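PDB 5U5G: 6-phosphogluconate dehydrogenase, which probably reduces (2-oxopropyl)phosphonic acid with the help of NADPH in a late step of fosfomycin biosynthesis. Local coordinates for residues G82-L87 and A109-Q114; L96-P101 and R171-N176; Y118-V123 and I138-P143. One frame throughout, in Å; residues are numbered along the deposited sequence.

Interaction 1: G82-L87 and A109-Q114; sequences GLLACL and AAFAQQ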
loop_
_atom_site.group_PDB
_atom_site.type_symbol
_atom_site.label_atom_id
_atom_site.label_comp_id
_atom_site.label_asym_id
_atom_site.label_seq_id
_atom_site.Cartn_x
_atom_site.Cartn_y
_atom_site.Cartn_z
ATOM N N GLY A 82 18.110 -33.506 -15.751
ATOM C CA GLY A 82 17.162 -32.463 -15.428
ATOM C C GLY A 82 15.723 -32.929 -15.460
ATOM O O GLY A 82 15.409 -34.077 -15.771
ATOM N N LEU A 83 14.827 -31.982 -15.152
ATOM C CA LEU A 83 13.407 -32.298 -15.005
ATOM C C LEU A 83 12.806 -32.811 -16.310
ATOM O O LEU A 83 12.147 -33.857 -16.328
ATOM C CB LEU A 83 12.639 -31.070 -14.503
ATOM C CG LEU A 83 12.676 -30.808 -12.993
ATOM C CD1 LEU A 83 11.992 -29.500 -12.631
ATOM C CD2 LEU A 83 12.031 -31.952 -12.249
ATOM N N LEU A 84 13.020 -32.086 -17.416
ATOM C CA LEU A 84 12.399 -32.484 -18.679
ATOM C C LEU A 84 12.822 -33.888 -19.091
ATOM O O LEU A 84 12.042 -34.612 -19.715
ATOM C CB LEU A 84 12.729 -31.471 -19.784
ATOM C CG LEU A 84 12.067 -30.094 -19.633
ATOM C CD1 LEU A 84 12.814 -29.034 -20.415
ATOM C CD2 LEU A 84 10.600 -30.105 -20.056
ATOM N N ALA A 85 14.033 -34.302 -18.721
ATOM C CA ALA A 85 14.503 -35.644 -19.040
ATOM C C ALA A 85 13.890 -36.719 -18.146
ATOM O O ALA A 85 13.854 -37.887 -18.546
ATOM C CB ALA A 85 16.032 -35.691 -18.944
ATOM N N CYS A 86 13.399 -36.362 -16.959
ATOM C CA CYS A 86 12.937 -37.342 -15.983
ATOM C C CYS A 86 11.426 -37.401 -15.823
ATOM O O CYS A 86 10.928 -38.297 -15.130
ATOM C CB CYS A 86 13.555 -37.058 -14.604
ATOM S SG CYS A 86 15.342 -37.053 -14.571
ATOM N N LEU A 87 10.685 -36.478 -16.420
ATOM C CA LEU A 87 9.244 -36.467 -16.246
ATOM C C LEU A 87 8.595 -37.640 -16.966
ATOM O O LEU A 87 9.049 -38.079 -18.020
ATOM C CB LEU A 87 8.667 -35.165 -16.776
ATOM C CG LEU A 87 8.332 -34.041 -15.806
ATOM C CD1 LEU A 87 9.405 -33.832 -14.730
ATOM C CD2 LEU A 87 8.220 -32.856 -16.693
ATOM N N ALA A 109 5.350 -25.027 -23.192
ATOM C CA ALA A 109 5.417 -25.774 -24.446
ATOM C C ALA A 109 6.298 -27.011 -24.318
ATOM O O ALA A 109 5.944 -28.082 -24.825
ATOM C CB ALA A 109 5.931 -24.876 -25.571
ATOM N N ALA A 110 7.449 -26.888 -23.652
ATOM C CA ALA A 110 8.339 -28.041 -23.528
ATOM C C ALA A 110 7.680 -29.160 -22.735
ATOM O O ALA A 110 7.812 -30.342 -23.083
ATOM C CB ALA A 110 9.668 -27.630 -22.890
ATOM N N PHE A 111 6.950 -28.811 -21.671
ATOM C CA PHE A 111 6.252 -29.840 -20.901
ATOM C C PHE A 111 5.187 -30.526 -21.744
ATOM O O PHE A 111 5.058 -31.756 -21.708
ATOM C CB PHE A 111 5.617 -29.240 -19.643
ATOM C CG PHE A 111 6.538 -29.216 -18.444
ATOM C CD1 PHE A 111 7.679 -28.421 -18.440
ATOM C CD2 PHE A 111 6.232 -29.951 -17.302
ATOM C CE1 PHE A 111 8.529 -28.384 -17.325
ATOM C CE2 PHE A 111 7.069 -29.912 -16.179
ATOM C CZ PHE A 111 8.225 -29.142 -16.196
ATOM N N ALA A 112 4.407 -29.741 -22.502
ATOM C CA ALA A 112 3.324 -30.310 -23.299
ATOM C C ALA A 112 3.852 -31.334 -24.299
ATOM O O ALA A 112 3.237 -32.388 -24.498
ATOM C CB ALA A 112 2.558 -29.194 -24.013
ATOM N N GLN A 113 5.006 -31.050 -24.914
ATOM C CA GLN A 113 5.633 -32.002 -25.823
ATOM C C GLN A 113 5.861 -33.357 -25.158
ATOM O O GLN A 113 5.676 -34.400 -25.795
ATOM C CB GLN A 113 6.962 -31.451 -26.335
ATOM C CG GLN A 113 6.860 -30.329 -27.344
ATOM C CD GLN A 113 8.214 -29.689 -27.600
ATOM O OE1 GLN A 113 8.349 -28.458 -27.595
ATOM N NE2 GLN A 113 9.236 -30.526 -27.800
ATOM N N GLN A 114 6.281 -33.365 -23.891
ATOM C CA GLN A 114 6.513 -34.605 -23.150
ATOM C C GLN A 114 5.229 -35.245 -22.625
ATOM O O GLN A 114 5.304 -36.263 -21.925
ATOM C CB GLN A 114 7.452 -34.362 -21.956
ATOM C CG GLN A 114 8.799 -33.719 -22.255
ATOM C CD GLN A 114 9.740 -34.635 -23.013
ATOM O OE1 GLN A 114 10.570 -35.327 -22.420
ATOM N NE2 GLN A 114 9.622 -34.637 -24.339
#

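Interaction 2: L96-P101 and R171-N176; sequences LSTIAP and RLKILN. With NAP (NADP nicotinamide-adenine-dinucleotide phosphate), chain E; 7VD ((2-oxopropyl)phosphonic acid), chain F.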
loop_
_atom_site.group_PDB
_atom_site.type_symbol
_atom_site.label_atom_id
_atom_site.label_comp_id
_atom_site.label_asym_id
_atom_site.label_seq_id
_atom_site.Cartn_x
_atom_site.Cartn_y
_atom_site.Cartn_z
ATOM N N LEU A 96 6.789 -22.239 -8.486
ATOM C CA LEU A 96 6.447 -21.118 -7.628
ATOM C C LEU A 96 7.422 -19.962 -7.754
ATOM O O LEU A 96 7.302 -18.988 -7.000
ATOM C CB LEU A 96 6.392 -21.568 -6.173
ATOM C CG LEU A 96 5.555 -22.808 -5.882
ATOM C CD1 LEU A 96 6.028 -23.412 -4.575
ATOM C CD2 LEU A 96 4.078 -22.437 -5.811
ATOM N N SER A 97 8.375 -20.046 -8.678
ATOM C CA SER A 97 9.384 -19.009 -8.839
ATOM C C SER A 97 8.816 -17.827 -9.613
ATOM O O SER A 97 7.826 -17.938 -10.341
ATOM C CB SER A 97 10.615 -19.558 -9.574
ATOM O OG SER A 97 10.982 -20.835 -9.057
ATOM N N THR A 98 9.469 -16.684 -9.465
ATOM C CA THR A 98 9.191 -15.539 -10.315
ATOM C C THR A 98 10.237 -15.527 -11.420
ATOM O O THR A 98 11.430 -15.373 -11.148
ATOM C CB THR A 98 9.189 -14.233 -9.524
ATOM O OG1 THR A 98 8.244 -14.347 -8.450
ATOM C CG2 THR A 98 8.770 -13.091 -10.434
ATOM N N ILE A 99 9.785 -15.729 -12.660
ATOM C CA ILE A 99 10.663 -15.865 -13.816
ATOM C C ILE A 99 10.055 -15.071 -14.963
ATOM O O ILE A 99 8.884 -14.683 -14.921
ATOM C CB ILE A 99 10.853 -17.338 -14.250
ATOM C CG1 ILE A 99 9.505 -17.939 -14.653
ATOM C CG2 ILE A 99 11.504 -18.183 -13.151
ATOM C CD1 ILE A 99 9.638 -19.341 -15.248
ATOM N N ALA A 100 10.869 -14.843 -15.995
ATOM C CA ALA A 100 10.424 -14.099 -17.167
ATOM C C ALA A 100 9.236 -14.797 -17.829
ATOM O O ALA A 100 9.208 -16.032 -17.915
ATOM C CB ALA A 100 11.574 -13.962 -18.164
ATOM N N PRO A 101 8.224 -14.043 -18.269
ATOM C CA PRO A 101 7.049 -14.674 -18.901
ATOM C C PRO A 101 7.395 -15.525 -20.114
ATOM O O PRO A 101 6.808 -16.598 -20.289
ATOM C CB PRO A 101 6.164 -13.463 -19.275
ATOM C CG PRO A 101 6.551 -12.396 -18.250
ATOM C CD PRO A 101 8.044 -12.593 -18.066
ATOM N N ARG A 171 3.507 -12.202 -15.823
ATOM C CA ARG A 171 3.303 -10.796 -16.160
ATOM C C ARG A 171 2.690 -10.046 -14.988
ATOM O O ARG A 171 3.161 -8.967 -14.611
ATOM C CB ARG A 171 2.417 -10.672 -17.402
ATOM C CG ARG A 171 3.100 -11.154 -18.669
ATOM C CD ARG A 171 2.205 -11.115 -19.913
ATOM N NE ARG A 171 2.985 -11.598 -21.051
ATOM C CZ ARG A 171 2.859 -12.798 -21.617
ATOM N NH1 ARG A 171 1.933 -13.657 -21.205
ATOM N NH2 ARG A 171 3.648 -13.127 -22.625
ATOM N N LEU A 172 1.646 -10.625 -14.385
ATOM C CA LEU A 172 0.959 -9.990 -13.264
ATOM C C LEU A 172 1.839 -9.928 -12.015
ATOM O O LEU A 172 1.834 -8.923 -11.287
ATOM C CB LEU A 172 -0.334 -10.749 -12.982
ATOM C CG LEU A 172 -1.390 -10.542 -14.071
ATOM C CD1 LEU A 172 -2.415 -11.661 -14.032
ATOM C CD2 LEU A 172 -2.047 -9.178 -13.875
ATOM N N LYS A 173 2.581 -11.001 -11.739
ATOM C CA LYS A 173 3.445 -11.031 -10.565
ATOM C C LYS A 173 4.516 -9.950 -10.642
ATOM O O LYS A 173 4.759 -9.240 -9.658
ATOM C CB LYS A 173 4.090 -12.423 -10.427
ATOM C CG LYS A 173 5.276 -12.499 -9.427
ATOM C CD LYS A 173 4.800 -12.379 -7.960
ATOM C CE LYS A 173 6.005 -12.459 -6.971
ATOM N NZ LYS A 173 5.627 -12.021 -5.585
ATOM N N ILE A 174 5.145 -9.794 -11.815
ATOM C CA ILE A 174 6.228 -8.821 -11.976
ATOM C C ILE A 174 5.709 -7.396 -11.767
ATOM O O ILE A 174 6.358 -6.562 -11.123
ATOM C CB ILE A 174 6.877 -8.996 -13.364
ATOM C CG1 ILE A 174 7.600 -10.348 -13.467
ATOM C CG2 ILE A 174 7.832 -7.849 -13.673
ATOM C CD1 ILE A 174 7.928 -10.746 -14.903
ATOM N N LEU A 175 4.536 -7.098 -12.315
ATOM C CA LEU A 175 3.899 -5.802 -12.088
ATOM C C LEU A 175 3.500 -5.619 -10.620
ATOM O O LEU A 175 3.644 -4.522 -10.061
ATOM C CB LEU A 175 2.680 -5.689 -12.997
ATOM C CG LEU A 175 2.633 -4.734 -14.193
ATOM C CD1 LEU A 175 3.967 -4.184 -14.635
ATOM C CD2 LEU A 175 1.916 -5.408 -15.342
ATOM N N ASN A 176 2.973 -6.674 -9.990
ATOM C CA ASN A 176 2.694 -6.620 -8.559
ATOM C C ASN A 176 3.936 -6.210 -7.775
ATOM O O ASN A 176 3.874 -5.340 -6.891
ATOM C CB ASN A 176 2.187 -7.976 -8.075
ATOM C CG ASN A 176 2.078 -8.042 -6.575
ATOM O OD1 ASN A 176 1.073 -7.608 -6.006
ATOM N ND2 ASN A 176 3.111 -8.587 -5.916
HETATM P PA NAP E . 16.664 -17.639 -1.889
HETATM O O1A NAP E . 17.794 -16.828 -2.407
HETATM O O2A NAP E . 16.314 -17.634 -0.421
HETATM O O5B NAP E . 16.846 -19.220 -2.363
HETATM C C5B NAP E . 17.095 -19.217 -3.748
HETATM C C4B NAP E . 16.932 -20.675 -4.226
HETATM O O4B NAP E . 17.301 -20.816 -5.598
HETATM C C3B NAP E . 17.832 -21.617 -3.348
HETATM O O3B NAP E . 17.202 -22.854 -3.218
HETATM C C2B NAP E . 19.052 -21.787 -4.275
HETATM O O2B NAP E . 19.724 -22.941 -4.133
HETATM C C1B NAP E . 18.282 -21.836 -5.655
HETATM N N9A NAP E . 19.227 -21.566 -6.721
HETATM C C8A NAP E . 19.724 -20.329 -7.180
HETATM N N7A NAP E . 20.631 -20.463 -8.186
HETATM C C5A NAP E . 20.721 -21.850 -8.365
HETATM C C6A NAP E . 21.483 -22.644 -9.241
HETATM N N6A NAP E . 22.337 -22.070 -10.150
HETATM N N1A NAP E . 21.403 -23.999 -9.218
HETATM C C2A NAP E . 20.539 -24.528 -8.297
HETATM N N3A NAP E . 19.748 -23.910 -7.409
HETATM C C4A NAP E . 19.858 -22.547 -7.461
HETATM O O3 NAP E . 15.464 -16.968 -2.787
HETATM P PN NAP E . 14.015 -17.007 -2.107
HETATM O O1N NAP E . 13.637 -18.343 -1.600
HETATM O O2N NAP E . 13.648 -15.717 -1.407
HETATM O O5D NAP E . 12.994 -16.834 -3.512
HETATM C C5D NAP E . 12.868 -18.000 -4.197
HETATM C C4D NAP E . 11.808 -17.764 -5.257
HETATM O O4D NAP E . 10.561 -17.369 -4.627
HETATM C C3D NAP E . 12.252 -16.554 -6.181
HETATM O O3D NAP E . 11.846 -16.825 -7.493
HETATM C C2D NAP E . 11.485 -15.384 -5.605
HETATM O O2D NAP E . 11.169 -14.401 -6.556
HETATM C C1D NAP E . 10.173 -16.111 -5.166
HETATM N N1N NAP E . 9.487 -15.382 -4.118
HETATM C C2N NAP E . 10.126 -15.048 -2.895
HETATM C C3N NAP E . 9.389 -14.425 -1.909
HETATM C C7N NAP E . 10.005 -14.094 -0.621
HETATM O O7N NAP E . 9.375 -13.577 0.304
HETATM N N7N NAP E . 11.332 -14.413 -0.393
HETATM C C4N NAP E . 7.924 -14.122 -2.079
HETATM C C5N NAP E . 7.382 -14.493 -3.387
HETATM C C6N NAP E . 8.135 -15.065 -4.326
HETATM P P2B NAP E . 21.012 -22.935 -2.809
HETATM O O1X NAP E . 20.109 -23.023 -1.618
HETATM O O2X NAP E . 21.831 -24.184 -3.149
HETATM O O3X NAP E . 21.654 -21.599 -3.094
HETATM P P1 7VD F . 6.225 -10.955 -1.804
HETATM C C1 7VD F . 8.026 -11.064 -2.000
HETATM O O2 7VD F . 5.473 -10.686 -3.086
HETATM O O3 7VD F . 5.659 -12.179 -1.124
HETATM O O4 7VD F . 6.138 -9.763 -0.882
HETATM C C6 7VD F . 8.546 -11.127 -3.413
HETATM O O7 7VD F . 7.933 -11.729 -4.294
HETATM C C8 7VD F . 9.845 -10.410 -3.663
#

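Interaction 3: Y118-V123 and I138-P143; sequences YIECPV and IVSGRP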
loop_
_atom_site.group_PDB
_atom_site.type_symbol
_atom_site.label_atom_id
_atom_site.label_comp_id
_atom_site.label_asym_id
_atom_site.label_seq_id
_atom_site.Cartn_x
_atom_site.Cartn_y
_atom_site.Cartn_z
ATOM N N TYR A 118 3.209 -28.150 -17.134
ATOM C CA TYR A 118 3.776 -27.056 -16.356
ATOM C C TYR A 118 2.634 -26.225 -15.779
ATOM O O TYR A 118 1.721 -25.831 -16.513
ATOM C CB TYR A 118 4.679 -26.198 -17.248
ATOM C CG TYR A 118 5.491 -25.118 -16.542
ATOM C CD1 TYR A 118 6.577 -25.454 -15.737
ATOM C CD2 TYR A 118 5.200 -23.765 -16.728
ATOM C CE1 TYR A 118 7.340 -24.473 -15.111
ATOM C CE2 TYR A 118 5.950 -22.773 -16.105
ATOM C CZ TYR A 118 7.018 -23.136 -15.296
ATOM O OH TYR A 118 7.765 -22.158 -14.679
ATOM N N ILE A 119 2.660 -25.994 -14.467
ATOM C CA ILE A 119 1.758 -25.044 -13.818
ATOM C C ILE A 119 2.601 -23.865 -13.349
ATOM O O ILE A 119 3.485 -24.013 -12.493
ATOM C CB ILE A 119 0.978 -25.674 -12.659
ATOM C CG1 ILE A 119 0.021 -26.763 -13.173
ATOM C CG2 ILE A 119 0.186 -24.609 -11.902
ATOM C CD1 ILE A 119 -1.056 -26.258 -14.135
ATOM N N GLU A 120 2.343 -22.705 -13.941
ATOM C CA GLU A 120 3.041 -21.458 -13.653
ATOM C C GLU A 120 2.337 -20.797 -12.469
ATOM O O GLU A 120 1.205 -20.334 -12.603
ATOM C CB GLU A 120 3.023 -20.599 -14.918
ATOM C CG GLU A 120 3.406 -19.139 -14.819
ATOM C CD GLU A 120 3.086 -18.377 -16.118
ATOM O OE1 GLU A 120 2.898 -19.019 -17.179
ATOM O OE2 GLU A 120 3.001 -17.137 -16.075
ATOM N N CYS A 121 2.981 -20.785 -11.293
ATOM C CA CYS A 121 2.295 -20.443 -10.039
ATOM C C CYS A 121 3.129 -19.504 -9.164
ATOM O O CYS A 121 3.506 -19.852 -8.036
ATOM C CB CYS A 121 1.938 -21.725 -9.280
ATOM S SG CYS A 121 0.779 -21.522 -7.897
ATOM N N PRO A 122 3.422 -18.286 -9.635
ATOM C CA PRO A 122 4.099 -17.322 -8.755
ATOM C C PRO A 122 3.201 -16.982 -7.572
ATOM O O PRO A 122 1.974 -17.098 -7.649
ATOM C CB PRO A 122 4.344 -16.106 -9.659
ATOM C CG PRO A 122 3.316 -16.228 -10.776
ATOM C CD PRO A 122 3.155 -17.723 -10.979
ATOM N N VAL A 123 3.824 -16.601 -6.453
ATOM C CA VAL A 123 3.100 -16.394 -5.203
ATOM C C VAL A 123 3.488 -15.060 -4.579
ATOM O O VAL A 123 4.502 -14.453 -4.926
ATOM C CB VAL A 123 3.350 -17.537 -4.198
ATOM C CG1 VAL A 123 2.813 -18.863 -4.745
ATOM C CG2 VAL A 123 4.838 -17.635 -3.870
ATOM N N ILE A 138 -0.975 -16.728 -8.283
ATOM C CA ILE A 138 -1.423 -16.398 -9.634
ATOM C C ILE A 138 -1.025 -17.566 -10.524
ATOM O O ILE A 138 0.137 -17.980 -10.514
ATOM C CB ILE A 138 -0.789 -15.093 -10.148
ATOM C CG1 ILE A 138 -0.684 -14.065 -9.018
ATOM C CG2 ILE A 138 -1.557 -14.571 -11.372
ATOM C CD1 ILE A 138 0.385 -13.004 -9.255
ATOM N N VAL A 139 -1.974 -18.114 -11.270
ATOM C CA VAL A 139 -1.793 -19.437 -11.865
ATOM C C VAL A 139 -2.106 -19.391 -13.350
ATOM O O VAL A 139 -3.209 -18.989 -13.745
ATOM C CB VAL A 139 -2.674 -20.500 -11.178
ATOM C CG1 VAL A 139 -2.401 -21.877 -11.773
ATOM C CG2 VAL A 139 -2.447 -20.505 -9.680
ATOM N N SER A 140 -1.151 -19.841 -14.166
ATOM C CA SER A 140 -1.365 -20.051 -15.589
ATOM C C SER A 140 -1.086 -21.509 -15.935
ATOM O O SER A 140 -0.234 -22.161 -15.319
ATOM C CB SER A 140 -0.464 -19.157 -16.444
ATOM O OG SER A 140 -0.765 -17.792 -16.271
ATOM N N GLY A 141 -1.786 -22.003 -16.946
ATOM C CA GLY A 141 -1.638 -23.376 -17.366
ATOM C C GLY A 141 -2.972 -24.033 -17.669
ATOM O O GLY A 141 -4.030 -23.393 -17.605
ATOM N N ARG A 142 -2.923 -25.361 -17.971
ATOM C CA ARG A 142 -4.109 -26.008 -18.494
ATOM C C ARG A 142 -5.063 -26.389 -17.365
ATOM O O ARG A 142 -4.628 -26.691 -16.247
ATOM C CB ARG A 142 -3.716 -27.240 -19.292
ATOM C CG ARG A 142 -2.745 -26.921 -20.412
ATOM C CD ARG A 142 -2.971 -27.837 -21.612
ATOM N NE ARG A 142 -3.354 -29.154 -21.151
ATOM C CZ ARG A 142 -3.864 -30.086 -21.948
ATOM N NH1 ARG A 142 -4.031 -29.837 -23.248
ATOM N NH2 ARG A 142 -4.206 -31.277 -21.464
ATOM N N PRO A 143 -6.370 -26.354 -17.647
ATOM C CA PRO A 143 -7.359 -26.477 -16.565
ATOM C C PRO A 143 -7.399 -27.840 -15.887
ATOM O O PRO A 143 -7.703 -27.906 -14.687
ATOM C CB PRO A 143 -8.687 -26.144 -17.271
ATOM C CG PRO A 143 -8.428 -26.390 -18.710
ATOM C CD PRO A 143 -7.001 -25.998 -18.931
HETATM O O HOH W 1 -0.324 -26.715 -17.937
#

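Interaction 1: G82-L87 and A109-Q114
Leu-84 and Leu-87 both pack obliquely on the phenyl ring of Phe-111, from one side of its plane. Each leucine uses its CD2 methyl, and each leucine side chain crosses that of Phe-111 at about a right angle. Leu-84 CD2 lies 3.7 Å from Phe-111 CD1. Leu-87 CD2 comes in nearest the CD2 and CE2 atoms, 3.2 Å from Phe-111 CE2. That last gap is short for two carbons and its exact value is doubtful. With chi1 of -70°, Leu-84 sets CG beside its own backbone N, and this carries the branch over to helix 101-113. There the same CD2 also touches Ala-110 CB at 3.9 Å. These apolar groups form the dense part of the contact. The other side is polar and open to solvent. The side chain of Gln-114, just past the helix end, bends back toward the carbonyl of Leu-84, but how its amide is turned is uncertain. Both segments belong to the Rossmann-type dinucleotide-binding domain. Helix 101-113 is the crossover helix between the parallel strands 92-95 and 117-124. The short helix 83-86 precedes strand 92-95. Leu-83 turns its side chain to Leu-62 and Val-64 of strand 61-64 and to Ile-52 of helix 52-58. Cys-86 packs on that same helix, Leu-84 reaches His-77 of helix 69-77, and Phe-111 meets the ring of Tyr-118 on strand 117-124.

Interaction 2: L96-P101 and R171-N176
The backbones come closest at Pro-101 and Arg-171, with CA atoms 6.0 Å apart, and widen slightly to Thr-98 and Lys-173. The contact joins the loop after strand 92-95 of the Rossmann-type domain to the long helix 168-196, as in the 6-phosphogluconate and 3-hydroxyisobutyrate dehydrogenase families. Pro-101 is the first residue of helix 101-113, with Ala-100 as its N-cap residue. Its ring packs on two side chains. Pro-101 CG sits 3.7 Å from Arg-171 CG, and its CB lies over one face of the guanidinium, offset toward the rim. The charged end of Arg-171 forms a salt bridge with Glu-105. Pro-101 CD meets Ile-174 CD1 at 3.7 Å. Thr-98 crosses Lys-173 at about a right angle, its OG1 3.3 Å from Lys-173 CE. The backbone N of Thr-98 gives an almost straight hydrogen bond to the ribose O3D of NADP, 3.1 Å long at 167°. The same residue therefore touches both the cofactor and the lysine. Leu-199 of the second subunit packs on Arg-171. Lys-173 starts with CG anti to its backbone nitrogen (chi1 166°) and bends at chi2 (71°) before running straight to the ligands. Its NZ is gripped by Val-123 O and Asn-177 OD1, and it donates a 2.7 Å hydrogen bond to the ketone O7 of (2-oxopropyl)phosphonic acid.

Interaction 3: Y118-V123 and I138-P143
Glu-120 and Ser-140 form an antiparallel hydrogen-bonded pair. Glu-120 N donates to Ser-140 O at 3.0 Å, and Ser-140 N donates back to Glu-120 O at 2.9 Å. Two residues further on, Ile-138 N gives Pro-122 O a nearly linear bond of 3.0 Å with an angle of 174°. Between these bonds the backbones are joined by CA-H...O contacts. Val-139 CA approaches Glu-120 O at 3.2 Å, and Cys-121 CA approaches Ile-138 O at 3.3 Å. Past the pair the chains part, and a water bridges the gap by donating to Tyr-118 O and accepting from Arg-142 N. The backbone of Gly-141, at a positive phi of 137°, passes Tyr-118 O and Ile-119 CD1 with no side chain in between.

The contact belongs to the mixed sheet of the Rossmann-type domain. Strand 117-124 runs parallel to strand 92-95 on one edge and antiparallel to 135-139 on the other. Side chains alternate between two faces. On one face Val-139 CG1 meets Ile-119 CG2 at 3.8 Å, while Val-139 CG2 touches Cys-121 SG. Helix 143-156 covers this face with Ala-145, Ile-149, Leu-153 and Tyr-146.

On the other face lie Glu-120, Ser-140, Pro-122 and Ile-138, under helix 168-196. The extended Glu-120 side chain passes alongside Ser-140, with OE1 3.4 Å from Ser-140 CB. The buried carboxylate is held by Gly-167 N and His-108 NE2 at OE1 and by Gln-170 N at OE2. The start of that helix would probably favour its negative charge. Ser-140 OG accepts from Ala-169 N, and its one proton is directed at, or shared between, Val-163 O and Glu-165 O.

Overall arrangement
From the N terminus, interaction 1 opens first, at 82-87. It closes at 109-114, forming a loop that holds strand 92-95. Interaction 2 starts inside that loop, at 96-101, and closes only at 171-176, so the two cross along the chain. Interaction 3 follows interaction 1 in series and is nested within the loop of interaction 2. Interaction 1 lies near the surface, with its centre about 21 Å from that of interaction 2. Interaction 3, in the sheet, touches both of the others. Interactions 1 and 3 tie helices and strands within the Rossmann-type domain. Interaction 2 joins that domain to the long helix 168-196, beside the ligands.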